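Local coordinates for protein hexokinase (Schistosoma mansoni, PDB 1BDG) that phosphorylates glucose and other hexoses at the 6-position with ATP, the first step of glycolysis, at residues L71-S84 and K117-N129. Sequence-based numbering, arbitrary orientation.
Sequences LALDLGGTNYRVLS and KYIAETLADFLEN. With SO4 (sulfate ion), chain C.
Two groups of Thr78 grip one sulfate ion at the turn of the 71-84 hairpin: its backbone N donates to O2 at 2.7 Å with an N-H...O angle of 163°, and its OG1 donates to O1, also at 2.7 Å. Thr220 OG1 adds a further bond. Behind this turn, strands 71-75 and 80-84 lie antiparallel and present one apolar side to helix 117-129, whose axis runs 40° from that of strand 80-84. Hairpin and helix lie in the small subdomain expected for the actin-like ATPase fold of hexokinases. Residues 74-79, the end of strand 71-75 and the turn after it, are predicted to bind ATP, and the sulfate, probably from the crystallisation liquor, is consistent with a phosphate site there.

Phe126 CG is anti to the backbone N (chi1 -177°), sending the ring from the helix across the strand, with Val82 CG1 over one face, 4.0 Å from the centroid in a CH-pi contact, and Ser84 CB at the edge, 3.8 Å from CE2. Leu123 CD1 touches Val82 CG1 and Leu71 CD1, while Leu71 CD2 and Leu127 CD2 meet tip to tip at 3.9 Å. Toward the turn, Ile119 CG2 packs on Leu73 CD1, beside Leu178 of helix 174-183, and its CD1 approaches Tyr80 obliquely.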
ATOM      1  N   LEU A  71       9.803  17.010  12.885  1.00 19.83           N
ATOM      2  CA  LEU A  71      10.054  16.766  11.472  1.00 18.94           C
ATOM      3  C   LEU A  71       9.413  15.420  11.203  1.00 18.57           C
ATOM      4  O   LEU A  71       9.151  14.665  12.140  1.00 19.52           O
ATOM      5  CB  LEU A  71      11.557  16.673  11.180  1.00 18.21           C
ATOM      6  CG  LEU A  71      12.434  17.912  11.403  1.00 16.55           C
ATOM      7  CD1 LEU A  71      13.845  17.562  11.030  1.00 18.50           C
ATOM      8  CD2 LEU A  71      11.955  19.097  10.595  1.00 15.58           C
ATOM      9  N   ALA A  72       9.164  15.103   9.942  1.00 18.05           N
ATOM     10  CA  ALA A  72       8.553  13.827   9.604  1.00 18.75           C
ATOM     11  C   ALA A  72       8.906  13.498   8.176  1.00 20.46           C
ATOM     12  O   ALA A  72       8.764  14.350   7.298  1.00 20.58           O
ATOM     13  CB  ALA A  72       7.051  13.913   9.762  1.00 16.27           C
ATOM     14  N   LEU A  73       9.428  12.297   7.950  1.00 21.15           N
ATOM     15  CA  LEU A  73       9.787  11.862   6.603  1.00 22.34           C
ATOM     16  C   LEU A  73       8.763  10.825   6.165  1.00 22.98           C
ATOM     17  O   LEU A  73       8.051  10.267   7.004  1.00 25.45           O
ATOM     18  CB  LEU A  73      11.183  11.229   6.595  1.00 22.80           C
ATOM     19  CG  LEU A  73      12.423  12.101   6.839  1.00 24.73           C
ATOM     20  CD1 LEU A  73      13.669  11.237   6.864  1.00 25.41           C
ATOM     21  CD2 LEU A  73      12.553  13.140   5.735  1.00 26.48           C
ATOM     22  N   ASP A  74       8.688  10.559   4.865  1.00 23.65           N
ATOM     23  CA  ASP A  74       7.761   9.550   4.336  1.00 22.58           C
ATOM     24  C   ASP A  74       8.571   8.764   3.315  1.00 21.04           C
ATOM     25  O   ASP A  74       9.149   9.379   2.429  1.00 20.23           O
ATOM     26  CB  ASP A  74       6.561  10.224   3.641  1.00 23.92           C
ATOM     27  CG  ASP A  74       5.305   9.356   3.656  1.00 26.30           C
ATOM     28  OD1 ASP A  74       5.423   8.114   3.791  1.00 30.49           O
ATOM     29  OD2 ASP A  74       4.190   9.911   3.547  1.00 26.26           O
ATOM     30  N   LEU A  75       8.690   7.446   3.483  1.00 18.68           N
ATOM     31  CA  LEU A  75       9.457   6.629   2.527  1.00 19.66           C
ATOM     32  C   LEU A  75       8.797   5.280   2.164  1.00 19.30           C
ATOM     33  O   LEU A  75       8.389   4.514   3.042  1.00 20.36           O
ATOM     34  CB  LEU A  75      10.903   6.392   3.020  1.00 17.88           C
ATOM     35  CG  LEU A  75      11.874   5.691   2.041  1.00 17.23           C
ATOM     36  CD1 LEU A  75      12.084   6.557   0.803  1.00 16.01           C
ATOM     37  CD2 LEU A  75      13.212   5.395   2.685  1.00 14.00           C
ATOM     38  N   GLY A  76       8.701   4.999   0.866  1.00 19.01           N
ATOM     39  CA  GLY A  76       8.112   3.750   0.422  1.00 20.43           C
ATOM     40  C   GLY A  76       6.919   3.936  -0.494  1.00 23.70           C
ATOM     41  O   GLY A  76       6.756   3.178  -1.463  1.00 22.08           O
ATOM     42  N   GLY A  77       6.101   4.955  -0.195  1.00 25.26           N
ATOM     43  CA  GLY A  77       4.904   5.257  -0.972  1.00 23.32           C
ATOM     44  C   GLY A  77       5.179   5.777  -2.366  1.00 22.89           C
ATOM     45  O   GLY A  77       6.301   5.647  -2.858  1.00 20.97           O
ATOM     46  N   THR A  78       4.166   6.386  -2.987  1.00 24.65           N
ATOM     47  CA  THR A  78       4.265   6.939  -4.342  1.00 25.11           C
ATOM     48  C   THR A  78       5.347   8.020  -4.434  1.00 26.12           C
ATOM     49  O   THR A  78       6.038   8.117  -5.450  1.00 27.46           O
ATOM     50  CB  THR A  78       2.906   7.532  -4.854  1.00 24.28           C
ATOM     51  OG1 THR A  78       1.869   6.524  -4.858  1.00 23.46           O
ATOM     52  CG2 THR A  78       3.090   8.075  -6.272  1.00 23.54           C
ATOM     53  N   ASN A  79       5.483   8.847  -3.399  1.00 25.87           N
ATOM     54  CA  ASN A  79       6.511   9.890  -3.405  1.00 26.72           C
ATOM     55  C   ASN A  79       7.050  10.330  -2.033  1.00 26.72           C
ATOM     56  O   ASN A  79       6.314  10.450  -1.034  1.00 26.74           O
ATOM     57  CB  ASN A  79       6.119  11.087  -4.286  1.00 24.12           C
ATOM     58  CG  ASN A  79       4.724  11.596  -4.010  1.00 24.68           C
ATOM     59  OD1 ASN A  79       3.993  11.945  -4.930  1.00 24.31           O
ATOM     60  ND2 ASN A  79       4.370  11.712  -2.742  1.00 25.33           N
ATOM     61  N   TYR A  80       8.365  10.520  -2.013  1.00 24.35           N
ATOM     62  CA  TYR A  80       9.124  10.906  -0.839  1.00 21.26           C
ATOM     63  C   TYR A  80       8.782  12.285  -0.272  1.00 21.81           C
ATOM     64  O   TYR A  80       9.202  13.314  -0.815  1.00 22.15           O
ATOM     65  CB  TYR A  80      10.615  10.819  -1.193  1.00 20.07           C
ATOM     66  CG  TYR A  80      11.551  11.261  -0.112  1.00 16.83           C
ATOM     67  CD1 TYR A  80      11.605  10.603   1.093  1.00 14.97           C
ATOM     68  CD2 TYR A  80      12.347  12.382  -0.284  1.00 20.49           C
ATOM     69  CE1 TYR A  80      12.418  11.056   2.114  1.00 19.32           C
ATOM     70  CE2 TYR A  80      13.169  12.843   0.724  1.00 19.16           C
ATOM     71  CZ  TYR A  80      13.199  12.177   1.924  1.00 21.15           C
ATOM     72  OH  TYR A  80      14.007  12.643   2.944  1.00 24.39           O
ATOM     73  N   ARG A  81       8.030  12.314   0.824  1.00 22.81           N
ATOM     74  CA  ARG A  81       7.676  13.586   1.449  1.00 24.95           C
ATOM     75  C   ARG A  81       8.519  13.920   2.670  1.00 24.99           C
ATOM     76  O   ARG A  81       8.760  13.073   3.535  1.00 24.79           O
ATOM     77  CB  ARG A  81       6.202  13.657   1.845  1.00 25.42           C
ATOM     78  CG  ARG A  81       5.243  14.010   0.716  1.00 29.41           C
ATOM     79  CD  ARG A  81       4.012  14.752   1.260  1.00 32.61           C
ATOM     80  NE  ARG A  81       3.457  14.114   2.458  1.00 36.12           N
ATOM     81  CZ  ARG A  81       2.380  14.543   3.120  1.00 36.73           C
ATOM     82  NH1 ARG A  81       1.735  15.628   2.706  1.00 36.77           N
ATOM     83  NH2 ARG A  81       1.917  13.852   4.170  1.00 35.41           N
ATOM     84  N   VAL A  82       8.955  15.173   2.724  1.00 25.24           N
ATOM     85  CA  VAL A  82       9.748  15.694   3.817  1.00 26.20           C
ATOM     86  C   VAL A  82       8.886  16.773   4.432  1.00 24.87           C
ATOM     87  O   VAL A  82       8.631  17.786   3.802  1.00 25.90           O
ATOM     88  CB  VAL A  82      11.051  16.294   3.313  1.00 27.06           C
ATOM     89  CG1 VAL A  82      11.708  17.096   4.426  1.00 27.98           C
ATOM     90  CG2 VAL A  82      11.989  15.165   2.861  1.00 27.13           C
ATOM     91  N   LEU A  83       8.423  16.540   5.653  1.00 24.66           N
ATOM     92  CA  LEU A  83       7.527  17.475   6.317  1.00 23.00           C
ATOM     93  C   LEU A  83       8.078  18.125   7.579  1.00 21.97           C
ATOM     94  O   LEU A  83       9.223  17.888   7.971  1.00 21.81           O
ATOM     95  CB  LEU A  83       6.188  16.794   6.620  1.00 22.58           C
ATOM     96  CG  LEU A  83       5.511  16.001   5.492  1.00 22.42           C
ATOM     97  CD1 LEU A  83       6.256  14.694   5.288  1.00 20.49           C
ATOM     98  CD2 LEU A  83       4.057  15.712   5.826  1.00 18.89           C
ATOM     99  N   SER A  84       7.266  18.997   8.163  1.00 21.52           N
ATOM    100  CA  SER A  84       7.612  19.736   9.371  1.00 23.55           C
ATOM    101  C   SER A  84       6.290  20.033  10.016  1.00 23.45           C
ATOM    102  O   SER A  84       5.444  20.697   9.417  1.00 24.12           O
ATOM    103  CB  SER A  84       8.299  21.054   9.032  1.00 22.77           C
ATOM    104  OG  SER A  84       8.643  21.726  10.225  1.00 22.17           O
ATOM    105  N   LYS A 117      21.837   8.217   2.855  1.00 20.47           N
ATOM    106  CA  LYS A 117      22.627   9.433   2.729  1.00 19.23           C
ATOM    107  C   LYS A 117      21.741  10.415   1.942  1.00 18.43           C
ATOM    108  O   LYS A 117      21.531  11.555   2.372  1.00 16.25           O
ATOM    109  CB  LYS A 117      23.937   9.164   1.984  1.00 17.44           C
ATOM    110  CG  LYS A 117      24.802  10.382   1.874  1.00 18.19           C
ATOM    111  CD  LYS A 117      26.152  10.051   1.327  1.00 19.78           C
ATOM    112  CE  LYS A 117      26.921  11.326   1.079  1.00 22.49           C
ATOM    113  NZ  LYS A 117      28.219  11.076   0.420  1.00 27.48           N
ATOM    114  N   TYR A 118      21.165   9.943   0.836  1.00 17.01           N
ATOM    115  CA  TYR A 118      20.302  10.787   0.029  1.00 17.69           C
ATOM    116  C   TYR A 118      19.210  11.404   0.924  1.00 20.49           C
ATOM    117  O   TYR A 118      18.992  12.627   0.915  1.00 20.29           O
ATOM    118  CB  TYR A 118      19.682   9.991  -1.127  1.00 15.56           C
ATOM    119  CG  TYR A 118      18.818  10.844  -2.025  1.00 14.91           C
ATOM    120  CD1 TYR A 118      19.369  11.575  -3.082  1.00 15.39           C
ATOM    121  CD2 TYR A 118      17.460  11.002  -1.757  1.00 15.43           C
ATOM    122  CE1 TYR A 118      18.587  12.449  -3.836  1.00 14.47           C
ATOM    123  CE2 TYR A 118      16.680  11.859  -2.494  1.00 14.77           C
ATOM    124  CZ  TYR A 118      17.244  12.581  -3.522  1.00 17.12           C
ATOM    125  OH  TYR A 118      16.448  13.452  -4.201  1.00 18.19           O
ATOM    126  N   ILE A 119      18.564  10.564   1.732  1.00 22.31           N
ATOM    127  CA  ILE A 119      17.501  11.029   2.636  1.00 21.83           C
ATOM    128  C   ILE A 119      17.968  12.261   3.412  1.00 21.98           C
ATOM    129  O   ILE A 119      17.324  13.320   3.351  1.00 22.05           O
ATOM    130  CB  ILE A 119      17.052   9.908   3.636  1.00 20.80           C
ATOM    131  CG1 ILE A 119      16.389   8.757   2.878  1.00 18.52           C
ATOM    132  CG2 ILE A 119      16.107  10.463   4.673  1.00 17.62           C
ATOM    133  CD1 ILE A 119      15.173   9.163   2.161  1.00 15.52           C
ATOM    134  N   ALA A 120      19.096  12.132   4.108  1.00 21.07           N
ATOM    135  CA  ALA A 120      19.635  13.253   4.872  1.00 21.69           C
ATOM    136  C   ALA A 120      19.991  14.444   3.947  1.00 22.51           C
ATOM    137  O   ALA A 120      19.570  15.573   4.217  1.00 23.42           O
ATOM    138  CB  ALA A 120      20.841  12.814   5.674  1.00 19.24           C
ATOM    139  N   GLU A 121      20.723  14.183   2.854  1.00 23.17           N
ATOM    140  CA  GLU A 121      21.126  15.213   1.881  1.00 23.70           C
ATOM    141  C   GLU A 121      19.912  16.120   1.633  1.00 23.16           C
ATOM    142  O   GLU A 121      19.972  17.330   1.837  1.00 20.84           O
ATOM    143  CB  GLU A 121      21.546  14.534   0.559  1.00 25.72           C
ATOM    144  CG  GLU A 121      22.354  15.388  -0.462  1.00 31.10           C
ATOM    145  CD  GLU A 121      21.503  16.281  -1.402  1.00 33.81           C
ATOM    146  OE1 GLU A 121      21.194  17.434  -0.994  1.00 33.07           O
ATOM    147  OE2 GLU A 121      21.190  15.849  -2.557  1.00 31.60           O
ATOM    148  N   THR A 122      18.796  15.477   1.293  1.00 22.87           N
ATOM    149  CA  THR A 122      17.513  16.119   1.011  1.00 23.07           C
ATOM    150  C   THR A 122      16.917  16.924   2.174  1.00 24.10           C
ATOM    151  O   THR A 122      16.682  18.130   2.041  1.00 24.68           O
ATOM    152  CB  THR A 122      16.513  15.062   0.533  1.00 23.09           C
ATOM    153  OG1 THR A 122      16.504  15.018  -0.902  1.00 23.33           O
ATOM    154  CG2 THR A 122      15.130  15.343   1.060  1.00 26.21           C
ATOM    155  N   LEU A 123      16.639  16.262   3.298  1.00 24.36           N
ATOM    156  CA  LEU A 123      16.085  16.938   4.483  1.00 23.32           C
ATOM    157  C   LEU A 123      16.858  18.217   4.826  1.00 23.12           C
ATOM    158  O   LEU A 123      16.256  19.231   5.198  1.00 21.23           O
ATOM    159  CB  LEU A 123      16.119  15.991   5.690  1.00 22.36           C
ATOM    160  CG  LEU A 123      15.889  16.569   7.088  1.00 21.89           C
ATOM    161  CD1 LEU A 123      14.473  17.115   7.205  1.00 22.95           C
ATOM    162  CD2 LEU A 123      16.140  15.494   8.133  1.00 20.99           C
ATOM    163  N   ALA A 124      18.181  18.164   4.678  1.00 21.68           N
ATOM    164  CA  ALA A 124      19.034  19.311   4.983  1.00 22.63           C
ATOM    165  C   ALA A 124      18.624  20.522   4.155  1.00 22.43           C
ATOM    166  O   ALA A 124      18.460  21.634   4.694  1.00 20.61           O
ATOM    167  CB  ALA A 124      20.492  18.974   4.729  1.00 23.64           C
ATOM    168  N   ASP A 125      18.431  20.291   2.854  1.00 21.82           N
ATOM    169  CA  ASP A 125      18.024  21.350   1.924  1.00 21.89           C
ATOM    170  C   ASP A 125      16.793  22.054   2.502  1.00 20.63           C
ATOM    171  O   ASP A 125      16.799  23.255   2.727  1.00 19.49           O
ATOM    172  CB  ASP A 125      17.710  20.737   0.556  1.00 21.81           C
ATOM    173  CG  ASP A 125      17.490  21.778  -0.523  1.00 23.34           C
ATOM    174  OD1 ASP A 125      18.488  22.380  -0.997  1.00 22.47           O
ATOM    175  OD2 ASP A 125      16.313  21.987  -0.897  1.00 25.87           O
ATOM    176  N   PHE A 126      15.787  21.262   2.839  1.00 22.74           N
ATOM    177  CA  PHE A 126      14.529  21.729   3.422  1.00 23.03           C
ATOM    178  C   PHE A 126      14.810  22.604   4.641  1.00 24.53           C
ATOM    179  O   PHE A 126      14.315  23.730   4.737  1.00 26.20           O
ATOM    180  CB  PHE A 126      13.697  20.500   3.813  1.00 21.67           C
ATOM    181  CG  PHE A 126      12.339  20.808   4.355  1.00 18.99           C
ATOM    182  CD1 PHE A 126      11.313  21.180   3.511  1.00 19.32           C
ATOM    183  CD2 PHE A 126      12.074  20.678   5.717  1.00 20.18           C
ATOM    184  CE1 PHE A 126      10.035  21.420   4.012  1.00 20.39           C
ATOM    185  CE2 PHE A 126      10.810  20.915   6.226  1.00 18.82           C
ATOM    186  CZ  PHE A 126       9.782  21.288   5.371  1.00 19.13           C
ATOM    187  N   LEU A 127      15.647  22.110   5.548  1.00 25.41           N
ATOM    188  CA  LEU A 127      15.977  22.855   6.756  1.00 24.11           C
ATOM    189  C   LEU A 127      16.664  24.178   6.441  1.00 24.46           C
ATOM    190  O   LEU A 127      16.362  25.200   7.069  1.00 26.60           O
ATOM    191  CB  LEU A 127      16.832  21.999   7.688  1.00 23.77           C
ATOM    192  CG  LEU A 127      16.092  20.737   8.147  1.00 23.61           C
ATOM    193  CD1 LEU A 127      16.997  19.866   9.001  1.00 23.50           C
ATOM    194  CD2 LEU A 127      14.853  21.140   8.923  1.00 22.73           C
ATOM    195  N   GLU A 128      17.568  24.178   5.465  1.00 24.29           N
ATOM    196  CA  GLU A 128      18.254  25.415   5.079  1.00 24.81           C
ATOM    197  C   GLU A 128      17.257  26.371   4.420  1.00 23.89           C
ATOM    198  O   GLU A 128      16.997  27.447   4.936  1.00 24.54           O
ATOM    199  CB  GLU A 128      19.431  25.130   4.144  1.00 24.53           C
ATOM    200  N   ASN A 129      16.651  25.951   3.321  1.00 23.73           N
ATOM    201  CA  ASN A 129      15.681  26.799   2.627  1.00 26.10           C
ATOM    202  C   ASN A 129      14.585  27.425   3.526  1.00 26.25           C
ATOM    203  O   ASN A 129      14.225  28.595   3.356  1.00 26.41           O
ATOM    204  CB  ASN A 129      15.019  26.030   1.472  1.00 25.19           C
ATOM    205  CG  ASN A 129      15.966  25.787   0.306  1.00 25.84           C
ATOM    206  OD1 ASN A 129      16.704  26.680  -0.104  1.00 29.01           O
ATOM    207  ND2 ASN A 129      15.929  24.583  -0.249  1.00 28.42           N
TER
HETATM  208  S   SO4 C 502       1.303   5.685  -1.790  1.00 38.76           S
HETATM  209  O1  SO4 C 502       0.263   6.152  -2.689  1.00 36.79           O
HETATM  210  O2  SO4 C 502       2.061   6.798  -1.276  1.00 40.66           O
HETATM  211  O3  SO4 C 502       0.711   4.972  -0.683  1.00 39.69           O
HETATM  212  O4  SO4 C 502       2.186   4.800  -2.496  1.00 40.13           O